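Local coordinates for SCO family protein (Aquifex aeolicus, PDB 3ME7) that probably takes part in electron transport and copper handling, as a thioredoxin-like member of the SCO1/2 family with a predicted copper site, at residues T5-P8 and G9-L13; K49-L52 and K53-K57; V131-S134 and P135-I139. One frame throughout, in Å; residues are numbered along the deposited sequence.

Contacts 1 and 3 are neighbours, with centres about 10 Å apart, and they touch. T5 O meets I139 N at 2.8 Å and V7 N meets L137 O at 3.0 Å, both probable backbone hydrogen bonds. Contact 2 lies on the opposite side of the chain's centre from contact 1, about 25 Å away between centres, and about 19 Å from contact 3, again between centres. It touches neither. Contacts 2 and 3 come nearer to the predicted copper ligands C40, C44 and H126. The side chain of K49 is about 9 Å from that of C44, and V131 about 11 Å from H126. Contact 1 lies away from this site.

Contact 1 of 3, residues T5-P8 and G9-L13; sequences TYVP and GDITL
I11 folds back over V7 and P8 at a type I beta turn running from P8 to I11. The apolar contacts are made by the delta methyl of I11. I11 CD1 lies 3.9 Å from V7 CG1, and the two side chains cross at about a right angle. The same methyl lies against one face of the proline ring, 3.9 Å from P8 CB. I11 CG1 stands anti to its carbonyl carbon (chi1 -73°), and the chain is extended beyond it (chi2 165°). This carries CD1 back along the turn.

The second kind of contact is between carbon and oxygen. P8 O sits under the I11 side chain, 3.4 Å from I11 CD1 and 3.5 Å from I11 CG1. D10 OD1 lies 3.7 Å from P8 CB, off the edge of the ring. This is packing; the charge of D10 is met by a salt bridge from OD1 to K108 NZ.

The turn leads out of the N-terminal loop into strand 12-15. Helix 103-112 covers this corner: V7 packs on L109, P8 on K108 and A112, and I11 on K108. Backbone hydrogen bonds tie G9 to K24 and I11 to L23, just beyond strand 20-22. V7 also reaches I139 of strand 139-144, at the other outermost strand of the mixed sheet.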
ATOM      1  N   THR A   5      -5.004   2.320  14.749  1.00 16.01           N
ATOM      2  CA  THR A   5      -5.996   3.247  14.229  1.00 16.22           C
ATOM      3  C   THR A   5      -6.450   2.759  12.850  1.00 14.96           C
ATOM      4  O   THR A   5      -5.787   1.905  12.225  1.00 15.94           O
ATOM      5  CB  THR A   5      -5.463   4.669  14.150  1.00 16.91           C
ATOM      6  OG1 THR A   5      -4.364   4.697  13.252  1.00 17.54           O
ATOM      7  CG2 THR A   5      -5.024   5.176  15.527  1.00 18.32           C
ATOM      8  N   TYR A   6      -7.578   3.286  12.387  1.00 12.67           N
ATOM      9  CA  TYR A   6      -8.229   2.802  11.186  1.00 11.78           C
ATOM     10  C   TYR A   6      -7.995   3.760  10.030  1.00 11.70           C
ATOM     11  O   TYR A   6      -8.046   4.992  10.209  1.00 12.41           O
ATOM     12  CB  TYR A   6      -9.736   2.663  11.419  1.00 11.12           C
ATOM     13  CG  TYR A   6     -10.102   1.425  12.216  1.00 10.78           C
ATOM     14  CD1 TYR A   6      -9.965   1.410  13.599  1.00 11.45           C
ATOM     15  CD2 TYR A   6     -10.569   0.275  11.585  1.00 11.65           C
ATOM     16  CE1 TYR A   6     -10.276   0.268  14.334  1.00 11.27           C
ATOM     17  CE2 TYR A   6     -10.897  -0.859  12.307  1.00 11.62           C
ATOM     18  CZ  TYR A   6     -10.737  -0.860  13.689  1.00 11.74           C
ATOM     19  OH  TYR A   6     -11.058  -1.981  14.441  1.00 12.21           O
ATOM     20  N   VAL A   7      -7.755   3.203   8.846  1.00 10.96           N
ATOM     21  CA  VAL A   7      -7.763   4.019   7.631  1.00 10.89           C
ATOM     22  C   VAL A   7      -9.230   4.263   7.227  1.00 11.29           C
ATOM     23  O   VAL A   7      -9.997   3.305   7.097  1.00 12.28           O
ATOM     24  CB  VAL A   7      -6.967   3.364   6.470  1.00 10.38           C
ATOM     25  CG1 VAL A   7      -6.881   4.334   5.290  1.00 10.59           C
ATOM     26  CG2 VAL A   7      -5.541   3.020   6.917  1.00  9.45           C
ATOM     27  N   PRO A   8      -9.635   5.539   7.052  1.00 11.11           N
ATOM     28  CA  PRO A   8     -11.030   5.845   6.713  1.00 11.02           C
ATOM     29  C   PRO A   8     -11.514   5.069   5.498  1.00 11.39           C
ATOM     30  O   PRO A   8     -10.862   5.063   4.447  1.00 11.24           O
ATOM     31  CB  PRO A   8     -11.002   7.357   6.421  1.00 11.09           C
ATOM     32  CG  PRO A   8      -9.902   7.855   7.307  1.00 11.47           C
ATOM     33  CD  PRO A   8      -8.847   6.765   7.253  1.00 10.80           C
ATOM     34  N   GLY A   9     -12.665   4.429   5.636  1.00 11.74           N
ATOM     35  CA  GLY A   9     -13.179   3.546   4.592  1.00 10.82           C
ATOM     36  C   GLY A   9     -13.800   4.274   3.408  1.00 11.12           C
ATOM     37  O   GLY A   9     -13.946   3.704   2.326  1.00 11.06           O
ATOM     38  N   ASP A  10     -14.157   5.541   3.608  1.00 11.21           N
ATOM     39  CA  ASP A  10     -14.811   6.286   2.546  1.00 13.25           C
ATOM     40  C   ASP A  10     -13.848   6.965   1.564  1.00 12.73           C
ATOM     41  O   ASP A  10     -14.304   7.638   0.632  1.00 13.83           O
ATOM     42  CB  ASP A  10     -15.820   7.301   3.117  1.00 16.40           C
ATOM     43  CG  ASP A  10     -15.188   8.300   4.077  1.00 22.05           C
ATOM     44  OD1 ASP A  10     -14.018   8.124   4.492  1.00 19.20           O
ATOM     45  OD2 ASP A  10     -15.886   9.271   4.444  1.00 19.78           O
ATOM     46  N   ILE A  11     -12.534   6.786   1.769  1.00 10.87           N
ATOM     47  CA  ILE A  11     -11.532   7.265   0.816  1.00 10.25           C
ATOM     48  C   ILE A  11     -11.815   6.656  -0.560  1.00 10.80           C
ATOM     49  O   ILE A  11     -11.927   5.429  -0.688  1.00 11.34           O
ATOM     50  CB  ILE A  11     -10.124   6.875   1.300  1.00 10.85           C
ATOM     51  CG1 ILE A  11      -9.759   7.756   2.494  1.00 13.42           C
ATOM     52  CG2 ILE A  11      -9.080   7.020   0.165  1.00 13.10           C
ATOM     53  CD1 ILE A  11      -8.573   7.271   3.320  1.00 12.86           C
ATOM     54  N   THR A  12     -11.907   7.514  -1.576  1.00  9.83           N
ATOM     55  CA  THR A  12     -12.128   7.064  -2.936  1.00  9.89           C
ATOM     56  C   THR A  12     -10.795   6.963  -3.663  1.00  9.15           C
ATOM     57  O   THR A  12     -10.014   7.940  -3.699  1.00  8.02           O
ATOM     58  CB  THR A  12     -13.093   7.997  -3.700  1.00 10.68           C
ATOM     59  OG1 THR A  12     -14.371   8.014  -3.040  1.00 13.40           O
ATOM     60  CG2 THR A  12     -13.284   7.491  -5.136  1.00 11.36           C
ATOM     61  N   LEU A  13     -10.543   5.772  -4.211  1.00  8.82           N
ATOM     62  CA  LEU A  13      -9.374   5.468  -5.026  1.00  9.08           C
ATOM     63  C   LEU A  13      -9.818   5.154  -6.448  1.00  9.39           C
ATOM     64  O   LEU A  13     -10.971   4.778  -6.683  1.00  9.19           O
ATOM     65  CB  LEU A  13      -8.633   4.266  -4.425  1.00 10.20           C
ATOM     66  CG  LEU A  13      -8.208   4.419  -2.963  1.00 11.15           C
ATOM     67  CD1 LEU A  13      -7.785   3.019  -2.422  1.00 11.45           C
ATOM     68  CD2 LEU A  13      -7.114   5.434  -2.806  1.00 11.72           C
TER

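Contact 2 of 3, residues K49-L52 and K53-K57; sequences KSLL and KVIPK
L51 O is the centre of this contact and takes two backbone N-H groups. I55 N reaches it at 2.9 Å, almost straight at the hydrogen (170°) and nearly in line with the C=O bond. V54 N reaches it at 3.1 Å from well above the carbonyl plane. K53 N makes two weak bonds instead, one to K49 O at 3.2 Å and one to S50 O.

Side chains pack round these carbonyls. I55 CG1 lies 3.2 Å from L51 O, because it stands anti to its own carbonyl carbon and beside the backbone N that makes the straight bond (chi1 -69°). V54 CG1 is 3.7 Å from the same oxygen. The P56 ring places CD at L52 O, at 3.1 Å. K53 runs out extended, with CG 3.8 Å from K49 O. Between the side chains of the two segments the nearest apolar approach is L51 CD2 to V54 CG1, 4.2 Å.

Further out, L51, L52 and I55 all rest on W95 of strand 95-100, while L51 and V54 pack on F153 of helix 150-160. S50 OG is hydrogen-bonded to the backbone N of Y148 and more weakly to V146 O.

The contact joins helix 43-52, which carries C44, to the weakly bonded helix 55-58. K53 N divides its weak bonding between K49 O and S50 O, and P56 has no N-H to give to L52 O, so the helical bonding is weakened here. L51 O, which accepts two N-H groups, carries the backbone bonding across to I55.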
ATOM      1  N   LYS A  49      10.260  -3.399  -6.508  1.00 11.25           N
ATOM      2  CA  LYS A  49      11.018  -4.601  -6.872  1.00 12.21           C
ATOM      3  C   LYS A  49      11.151  -5.538  -5.673  1.00 12.00           C
ATOM      4  O   LYS A  49      11.063  -6.756  -5.827  1.00 12.74           O
ATOM      5  CB  LYS A  49      12.410  -4.224  -7.391  1.00 13.04           C
ATOM      6  CG  LYS A  49      12.385  -3.566  -8.754  1.00 15.13           C
ATOM      7  CD  LYS A  49      13.758  -3.031  -9.117  1.00 14.79           C
ATOM      8  CE  LYS A  49      13.717  -2.392 -10.494  1.00 16.70           C
ATOM      9  NZ  LYS A  49      15.084  -2.117 -10.965  1.00 16.99           N
ATOM     10  N   SER A  50      11.367  -4.971  -4.485  1.00 12.49           N
ATOM     11  CA  SER A  50      11.436  -5.790  -3.274  1.00 13.42           C
ATOM     12  C   SER A  50      10.107  -6.499  -2.973  1.00 13.20           C
ATOM     13  O   SER A  50      10.096  -7.690  -2.643  1.00 13.01           O
ATOM     14  CB  SER A  50      11.914  -4.965  -2.084  1.00 13.76           C
ATOM     15  OG  SER A  50      12.229  -5.825  -0.999  1.00 26.71           O
ATOM     16  N   LEU A  51       8.992  -5.776  -3.087  1.00 12.03           N
ATOM     17  CA  LEU A  51       7.657  -6.379  -2.984  1.00 11.72           C
ATOM     18  C   LEU A  51       7.411  -7.461  -4.009  1.00 11.64           C
ATOM     19  O   LEU A  51       6.855  -8.502  -3.684  1.00 11.12           O
ATOM     20  CB  LEU A  51       6.580  -5.297  -3.149  1.00 12.13           C
ATOM     21  CG  LEU A  51       6.386  -4.447  -1.912  1.00 12.82           C
ATOM     22  CD1 LEU A  51       5.327  -3.393  -2.242  1.00 12.92           C
ATOM     23  CD2 LEU A  51       5.937  -5.290  -0.699  1.00 11.72           C
ATOM     24  N   LEU A  52       7.826  -7.231  -5.253  1.00 10.65           N
ATOM     25  CA  LEU A  52       7.665  -8.243  -6.288  1.00 10.87           C
ATOM     26  C   LEU A  52       8.357  -9.549  -5.896  1.00 11.27           C
ATOM     27  O   LEU A  52       7.907 -10.608  -6.304  1.00 11.92           O
ATOM     28  CB  LEU A  52       8.214  -7.752  -7.639  1.00 11.48           C
ATOM     29  CG  LEU A  52       7.365  -6.682  -8.329  1.00 13.58           C
ATOM     30  CD1 LEU A  52       8.167  -6.043  -9.466  1.00 12.61           C
ATOM     31  CD2 LEU A  52       6.054  -7.239  -8.864  1.00 11.79           C
ATOM     32  N   LYS A  53       9.435  -9.460  -5.117  1.00 11.22           N
ATOM     33  CA  LYS A  53      10.214 -10.643  -4.708  1.00 12.61           C
ATOM     34  C   LYS A  53       9.827 -11.244  -3.353  1.00 13.39           C
ATOM     35  O   LYS A  53      10.400 -12.259  -2.946  1.00 15.91           O
ATOM     36  CB  LYS A  53      11.728 -10.381  -4.808  1.00 13.48           C
ATOM     37  CG  LYS A  53      12.207 -10.361  -6.264  1.00 15.44           C
ATOM     38  CD  LYS A  53      13.599  -9.764  -6.493  1.00 14.79           C
ATOM     39  CE  LYS A  53      13.970  -9.898  -7.971  1.00 16.14           C
ATOM     40  NZ  LYS A  53      15.298  -9.295  -8.317  1.00 15.78           N
ATOM     41  N   VAL A  54       8.891 -10.621  -2.639  1.00 11.50           N
ATOM     42  CA  VAL A  54       8.378 -11.218  -1.401  1.00 11.25           C
ATOM     43  C   VAL A  54       6.916 -11.644  -1.493  1.00 11.14           C
ATOM     44  O   VAL A  54       6.548 -12.677  -0.933  1.00 11.25           O
ATOM     45  CB  VAL A  54       8.638 -10.330  -0.137  1.00 11.52           C
ATOM     46  CG1 VAL A  54       7.763  -9.054  -0.116  1.00 14.07           C
ATOM     47  CG2 VAL A  54       8.428 -11.134   1.166  1.00 13.84           C
ATOM     48  N   ILE A  55       6.093 -10.865  -2.197  1.00 10.44           N
ATOM     49  CA  ILE A  55       4.661 -11.163  -2.306  1.00 10.33           C
ATOM     50  C   ILE A  55       4.358 -12.621  -2.741  1.00 11.08           C
ATOM     51  O   ILE A  55       3.517 -13.262  -2.120  1.00 11.35           O
ATOM     52  CB  ILE A  55       3.912 -10.117  -3.203  1.00 10.55           C
ATOM     53  CG1 ILE A  55       3.868  -8.743  -2.510  1.00 13.09           C
ATOM     54  CG2 ILE A  55       2.516 -10.593  -3.606  1.00 12.36           C
ATOM     55  CD1 ILE A  55       3.115  -8.687  -1.176  1.00 11.54           C
ATOM     56  N   PRO A  56       5.029 -13.137  -3.802  1.00 10.94           N
ATOM     57  CA  PRO A  56       4.738 -14.510  -4.229  1.00 11.36           C
ATOM     58  C   PRO A  56       4.978 -15.566  -3.165  1.00 11.57           C
ATOM     59  O   PRO A  56       4.417 -16.655  -3.257  1.00 13.10           O
ATOM     60  CB  PRO A  56       5.699 -14.723  -5.399  1.00 11.90           C
ATOM     61  CG  PRO A  56       5.872 -13.360  -5.976  1.00 16.82           C
ATOM     62  CD  PRO A  56       5.915 -12.452  -4.769  1.00 11.06           C
ATOM     63  N   LYS A  57       5.824 -15.281  -2.177  1.00  9.41           N
ATOM     64  CA  LYS A  57       6.050 -16.241  -1.098  1.00  8.60           C
ATOM     65  C   LYS A  57       4.848 -16.354  -0.155  1.00  9.42           C
ATOM     66  O   LYS A  57       4.701 -17.344   0.558  1.00  9.44           O
ATOM     67  CB  LYS A  57       7.258 -15.815  -0.257  1.00  7.99           C
ATOM     68  CG  LYS A  57       8.562 -15.765  -1.027  1.00  9.12           C
ATOM     69  CD  LYS A  57       9.654 -15.160  -0.158  1.00  8.75           C
ATOM     70  CE  LYS A  57      10.934 -14.990  -0.975  1.00 10.06           C
ATOM     71  NZ  LYS A  57      11.761 -16.224  -0.865  1.00  7.70           N
TER

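Contact 3 of 3, residues V131-S134 and P135-I139; sequences VVLS and PELQI
L133 and I139 form the apolar centre, with L133 CD2 3.6 Å from I139 CG1 as the two side chains cross at a slant. L133 CG stands anti to its carbonyl carbon (chi1 -42°), which sets CD2 against I139 and CD1 toward L137. L133 CD1 is 4.4 Å from L137 CD2. V131 CG1 adds a methyl contact at 3.9 Å to I139 CG2. Beneath this cluster L133 and L137 pack on I31 of strand 31-36, and L133 also touches V7.

The chain here makes a beta hairpin between strands 129-133 and 139-144, at one edge of the central mixed sheet of the thioredoxin-like domain. L133 and I139 form an antiparallel non-hydrogen-bonded pair. The loop is a type I turn from S134 to L137 followed by a G1-type beta bulge. L137 N to S134 O closes the turn at 2.9 Å. L137 fills the positive-phi position of the bulge (75°), which brings Q138 O back to S134 N at 2.8 Å, in the carbonyl plane and nearly straight (164°).

At the polar edge, S134 OG accepts two backbone N-H groups, from E136 N and Q138 N, both at 3.1 Å. Its position between the backbone N and the carbonyl carbon turns it into the loop. A water lies 2.7 Å from S134 OG and donates to Q138 OE1. Q138 NE2 bonds to G4 O, tying the loop to the N-terminal segment.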
ATOM      1  N   VAL A 131       2.471  -0.676   4.596  1.00  8.03           N
ATOM      2  CA  VAL A 131       1.548  -0.693   5.722  1.00  8.70           C
ATOM      3  C   VAL A 131       0.650  -1.907   5.547  1.00  9.62           C
ATOM      4  O   VAL A 131       0.178  -2.191   4.439  1.00 11.41           O
ATOM      5  CB  VAL A 131       0.678   0.588   5.803  1.00  9.02           C
ATOM      6  CG1 VAL A 131      -0.134   0.611   7.115  1.00 12.03           C
ATOM      7  CG2 VAL A 131       1.528   1.856   5.716  1.00 12.57           C
ATOM      8  N   VAL A 132       0.396  -2.622   6.648  1.00  9.17           N
ATOM      9  CA  VAL A 132      -0.452  -3.805   6.575  1.00  8.65           C
ATOM     10  C   VAL A 132      -1.707  -3.583   7.404  1.00  8.87           C
ATOM     11  O   VAL A 132      -1.627  -3.309   8.596  1.00 10.98           O
ATOM     12  CB  VAL A 132       0.289  -5.096   7.010  1.00  7.37           C
ATOM     13  CG1 VAL A 132      -0.624  -6.298   6.738  1.00 10.49           C
ATOM     14  CG2 VAL A 132       1.576  -5.255   6.204  1.00 10.07           C
ATOM     15  N   LEU A 133      -2.864  -3.677   6.744  1.00  8.07           N
ATOM     16  CA  LEU A 133      -4.163  -3.494   7.388  1.00  8.30           C
ATOM     17  C   LEU A 133      -4.918  -4.799   7.592  1.00  8.24           C
ATOM     18  O   LEU A 133      -4.794  -5.750   6.809  1.00  8.57           O
ATOM     19  CB  LEU A 133      -5.056  -2.583   6.546  1.00  8.96           C
ATOM     20  CG  LEU A 133      -4.443  -1.336   5.906  1.00  9.24           C
ATOM     21  CD1 LEU A 133      -5.515  -0.623   5.077  1.00  9.94           C
ATOM     22  CD2 LEU A 133      -3.916  -0.432   6.979  1.00  9.97           C
ATOM     23  N   SER A 134      -5.731  -4.814   8.644  1.00  8.63           N
ATOM     24  CA  SER A 134      -6.638  -5.915   8.894  1.00  8.70           C
ATOM     25  C   SER A 134      -7.758  -5.873   7.857  1.00  9.45           C
ATOM     26  O   SER A 134      -7.909  -4.867   7.145  1.00 10.53           O
ATOM     27  CB  SER A 134      -7.233  -5.760  10.288  1.00  8.90           C
ATOM     28  OG  SER A 134      -8.245  -4.753  10.284  1.00  9.94           O
ATOM     29  N   PRO A 135      -8.571  -6.946   7.763  1.00  9.62           N
ATOM     30  CA  PRO A 135      -9.727  -6.912   6.861  1.00 10.00           C
ATOM     31  C   PRO A 135     -10.758  -5.829   7.168  1.00 10.23           C
ATOM     32  O   PRO A 135     -11.654  -5.611   6.346  1.00 11.43           O
ATOM     33  CB  PRO A 135     -10.355  -8.307   7.034  1.00 10.59           C
ATOM     34  CG  PRO A 135      -9.208  -9.160   7.435  1.00 15.91           C
ATOM     35  CD  PRO A 135      -8.369  -8.302   8.325  1.00 10.23           C
ATOM     36  N   GLU A 136     -10.652  -5.197   8.336  1.00 10.55           N
ATOM     37  CA  GLU A 136     -11.530  -4.085   8.731  1.00 10.89           C
ATOM     38  C   GLU A 136     -10.862  -2.724   8.567  1.00 10.30           C
ATOM     39  O   GLU A 136     -11.380  -1.727   9.055  1.00 10.08           O
ATOM     40  CB  GLU A 136     -11.980  -4.222  10.195  1.00 12.66           C
ATOM     41  CG  GLU A 136     -12.723  -5.498  10.510  1.00 25.24           C
ATOM     42  CD  GLU A 136     -13.998  -5.642   9.703  1.00 15.14           C
ATOM     43  OE1 GLU A 136     -14.710  -4.625   9.482  1.00 25.68           O
ATOM     44  OE2 GLU A 136     -14.306  -6.789   9.310  1.00 26.58           O
ATOM     45  N   LEU A 137      -9.713  -2.698   7.885  1.00 10.09           N
ATOM     46  CA  LEU A 137      -8.930  -1.459   7.634  1.00 10.54           C
ATOM     47  C   LEU A 137      -8.148  -0.914   8.828  1.00 10.46           C
ATOM     48  O   LEU A 137      -7.711   0.236   8.816  1.00 10.80           O
ATOM     49  CB  LEU A 137      -9.788  -0.333   7.027  1.00 10.97           C
ATOM     50  CG  LEU A 137     -10.690  -0.698   5.843  1.00  9.23           C
ATOM     51  CD1 LEU A 137     -11.385   0.579   5.375  1.00 11.40           C
ATOM     52  CD2 LEU A 137      -9.879  -1.320   4.703  1.00 10.75           C
ATOM     53  N   GLN A 138      -7.954  -1.731   9.860  1.00  9.99           N
ATOM     54  CA  GLN A 138      -7.160  -1.308  10.995  1.00  9.75           C
ATOM     55  C   GLN A 138      -5.684  -1.498  10.694  1.00  9.36           C
ATOM     56  O   GLN A 138      -5.277  -2.539  10.179  1.00  8.84           O
ATOM     57  CB  GLN A 138      -7.533  -2.122  12.230  1.00 10.97           C
ATOM     58  CG  GLN A 138      -6.916  -1.590  13.507  1.00 13.25           C
ATOM     59  CD  GLN A 138      -7.454  -2.283  14.746  1.00 12.90           C
ATOM     60  OE1 GLN A 138      -7.909  -3.420  14.683  1.00 13.81           O
ATOM     61  NE2 GLN A 138      -7.379  -1.610  15.870  1.00 13.79           N
ATOM     62  N   ILE A 139      -4.875  -0.492  11.016  1.00  9.72           N
ATOM     63  CA  ILE A 139      -3.425  -0.583  10.781  1.00  9.67           C
ATOM     64  C   ILE A 139      -2.838  -1.579  11.785  1.00 10.14           C
ATOM     65  O   ILE A 139      -2.915  -1.361  13.000  1.00 10.96           O
ATOM     66  CB  ILE A 139      -2.752   0.791  10.916  1.00 10.11           C
ATOM     67  CG1 ILE A 139      -3.273   1.737   9.824  1.00 10.16           C
ATOM     68  CG2 ILE A 139      -1.220   0.637  10.851  1.00  9.06           C
ATOM     69  CD1 ILE A 139      -3.031   3.233  10.133  1.00 10.71           C
TER
HETATM   70  O   HOH W   1      -9.258  -4.921  12.768  1.00 13.53           O